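Local coordinates for protein D-mandelate dehydrogenase (Rhodotorula graminis, PDB 2W2L) that is a D-isomer specific 2-hydroxyacid dehydrogenase that binds NAD and probably oxidises D-mandelate, at residues D[14-19]-D[316-321]. Sequence-based numbering, arbitrary orientation.
Sequences RHLDDL and FERLTM
Glu-317 reaches from helix 310-329 into the turn that leads to helix 17-26, and its carboxylate collects three consecutive backbone N-H groups. OE2 takes the N-H of Arg-14 in an almost straight bond (N to OE2 2.6 Å, 170°), met on the syn side. OE1 accepts twice: Leu-16 N lies 2.9 Å from Glu-317 OE1, nearly in line with the C-O bond, while His-15 N approaches the same oxygen from the syn side at 3.0 Å and a more bent 138°. With CG anti to the carbonyl carbon (chi1 -66°) and the chain extended beyond it, the carboxylate is carried out to the turn, and both oxygens of this buried acid are gripped by main-chain donors. The backbone N-H groups ahead of the helix, with Leu-16 at the N-cap and at the centre of an inverse gamma turn, would probably help to stabilise its negative charge. A glutamine here would probably lose part of this grip, because its amide NH2 would face a backbone N-H, leaving that donor without its mate and the turn less firmly fixed.

Apolar contacts continue from the Glu-317 stem along the helix, over Arg-318 and Met-321. Leu-16 runs alongside the Glu-317 stem in the reverse direction and sets CD1 on the backbone of Arg-318, 3.5 Å from its CA. Leu-19 lays CD2 across the aliphatic part of Arg-318, whose guanidinium turns away to a salt bridge with Glu-315. Met-321 brings SD to 4.2 Å from Leu-19 CG.

The contact thus ties the C-terminal helix 310-329 to the loop after strand 5-8 and to the first turn of helix 17-26, within the domain built on the five-stranded parallel sheet and away from the NAD site; Met-321 also packs on Trp-20 and Phe-23 of helix 17-26 and on Ile-56 of strand 54-57.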
loop_
_atom_site.group_PDB
_atom_site.type_symbol
_atom_site.label_atom_id
_atom_site.label_comp_id
_atom_site.label_asym_id
_atom_site.label_seq_id
_atom_site.Cartn_x
_atom_site.Cartn_y
_atom_site.Cartn_z
ATOM N N ARG D 14 11.899 24.755 8.679
ATOM C CA ARG D 14 12.126 24.421 7.269
ATOM C C ARG D 14 10.808 24.618 6.500
ATOM O O ARG D 14 10.831 24.616 5.283
ATOM C CB ARG D 14 12.580 22.958 7.120
ATOM C CG ARG D 14 13.936 22.636 7.730
ATOM C CD ARG D 14 15.102 22.714 6.674
ATOM N NE ARG D 14 16.378 23.147 7.271
ATOM C CZ ARG D 14 16.664 24.406 7.623
ATOM N NH1 ARG D 14 15.767 25.369 7.424
ATOM N NH2 ARG D 14 17.849 24.709 8.169
ATOM N N HIS D 15 9.669 24.779 7.182
ATOM C CA HIS D 15 8.377 24.780 6.462
ATOM C C HIS D 15 7.427 25.929 6.753
ATOM O O HIS D 15 6.872 26.510 5.830
ATOM C CB HIS D 15 7.615 23.492 6.702
ATOM C CG HIS D 15 8.413 22.258 6.441
ATOM N ND1 HIS D 15 8.603 21.752 5.171
ATOM C CD2 HIS D 15 9.044 21.409 7.291
ATOM C CE1 HIS D 15 9.336 20.653 5.250
ATOM N NE2 HIS D 15 9.620 20.424 6.524
ATOM N N LEU D 16 7.187 26.227 8.028
ATOM C CA LEU D 16 6.316 27.336 8.378
ATOM C C LEU D 16 7.169 28.588 8.492
ATOM O O LEU D 16 7.504 29.018 9.602
ATOM C CB LEU D 16 5.539 27.042 9.671
ATOM C CG LEU D 16 4.747 25.718 9.749
ATOM C CD1 LEU D 16 3.818 25.707 10.936
ATOM C CD2 LEU D 16 3.924 25.460 8.499
ATOM N N ASP D 17 7.511 29.161 7.336
ATOM C CA ASP D 17 8.404 30.338 7.269
ATOM C C ASP D 17 7.874 31.570 7.983
ATOM O O ASP D 17 8.596 32.206 8.749
ATOM C CB ASP D 17 8.693 30.715 5.815
ATOM C CG ASP D 17 9.649 29.762 5.143
ATOM O OD1 ASP D 17 9.595 28.549 5.419
ATOM O OD2 ASP D 17 10.452 30.230 4.311
ATOM N N ASP D 18 6.607 31.907 7.712
ATOM C CA ASP D 18 5.969 33.078 8.351
ATOM C C ASP D 18 5.890 32.854 9.837
ATOM O O ASP D 18 6.348 33.697 10.585
ATOM C CB ASP D 18 4.595 33.400 7.753
ATOM C CG ASP D 18 4.689 33.987 6.335
ATOM O OD1 ASP D 18 5.804 34.444 5.950
ATOM O OD2 ASP D 18 3.658 33.995 5.603
ATOM N N LEU D 19 5.370 31.701 10.259
ATOM C CA LEU D 19 5.143 31.443 11.684
ATOM C C LEU D 19 6.479 31.492 12.457
ATOM O O LEU D 19 6.520 31.978 13.595
ATOM C CB LEU D 19 4.357 30.134 11.931
ATOM C CG LEU D 19 3.773 29.889 13.330
ATOM C CD1 LEU D 19 2.769 30.970 13.834
ATOM C CD2 LEU D 19 3.181 28.466 13.501
ATOM N N PHE D 316 4.727 19.356 13.173
ATOM C CA PHE D 316 5.726 19.393 14.242
ATOM C C PHE D 316 6.093 20.847 14.522
ATOM O O PHE D 316 6.161 21.279 15.678
ATOM C CB PHE D 316 7.007 18.615 13.887
ATOM C CG PHE D 316 6.866 17.119 13.945
ATOM C CD1 PHE D 316 5.767 16.511 14.553
ATOM C CD2 PHE D 316 7.877 16.305 13.437
ATOM C CE1 PHE D 316 5.664 15.106 14.632
ATOM C CE2 PHE D 316 7.783 14.882 13.486
ATOM C CZ PHE D 316 6.675 14.291 14.074
ATOM N N GLU D 317 6.299 21.602 13.442
ATOM C CA GLU D 317 6.694 22.974 13.549
ATOM C C GLU D 317 5.540 23.830 14.054
ATOM O O GLU D 317 5.771 24.766 14.846
ATOM C CB GLU D 317 7.252 23.512 12.235
ATOM C CG GLU D 317 8.570 22.870 11.784
ATOM C CD GLU D 317 9.152 23.550 10.515
ATOM O OE1 GLU D 317 8.435 24.385 9.918
ATOM O OE2 GLU D 317 10.328 23.280 10.113
ATOM N N ARG D 318 4.307 23.525 13.645
ATOM C CA ARG D 318 3.229 24.382 14.101
ATOM C C ARG D 318 3.123 24.233 15.597
ATOM O O ARG D 318 3.142 25.224 16.329
ATOM C CB ARG D 318 1.886 24.071 13.437
ATOM C CG ARG D 318 0.815 25.120 13.742
ATOM C CD ARG D 318 -0.478 24.866 12.973
ATOM N NE ARG D 318 -1.133 23.663 13.501
ATOM C CZ ARG D 318 -1.729 23.580 14.695
ATOM N NH1 ARG D 318 -1.776 24.645 15.494
ATOM N NH2 ARG D 318 -2.238 22.416 15.108
ATOM N N LEU D 319 3.073 22.987 16.050
ATOM C CA LEU D 319 2.680 22.686 17.417
ATOM C C LEU D 319 3.761 23.106 18.384
ATOM O O LEU D 319 3.452 23.642 19.455
ATOM C CB LEU D 319 2.354 21.190 17.610
ATOM C CG LEU D 319 1.061 20.504 17.131
ATOM C CD1 LEU D 319 1.233 18.986 17.298
ATOM C CD2 LEU D 319 -0.268 21.053 17.854
ATOM N N THR D 320 5.021 22.868 18.045
ATOM C CA THR D 320 6.051 23.288 18.963
ATOM C C THR D 320 6.002 24.825 19.156
ATOM O O THR D 320 5.992 25.298 20.297
ATOM C CB THR D 320 7.452 22.805 18.532
ATOM O OG1 THR D 320 7.732 23.293 17.218
ATOM C CG2 THR D 320 7.533 21.300 18.502
ATOM N N MET D 321 5.934 25.604 18.061
ATOM C CA MET D 321 5.951 27.060 18.187
ATOM C C MET D 321 4.675 27.509 18.905
ATOM O O MET D 321 4.725 28.335 19.837
ATOM C CB MET D 321 6.087 27.765 16.849
ATOM C CG MET D 321 7.436 27.546 16.121
ATOM S SD MET D 321 7.528 28.407 14.502
ATOM C CE MET D 321 7.895 27.039 13.442
#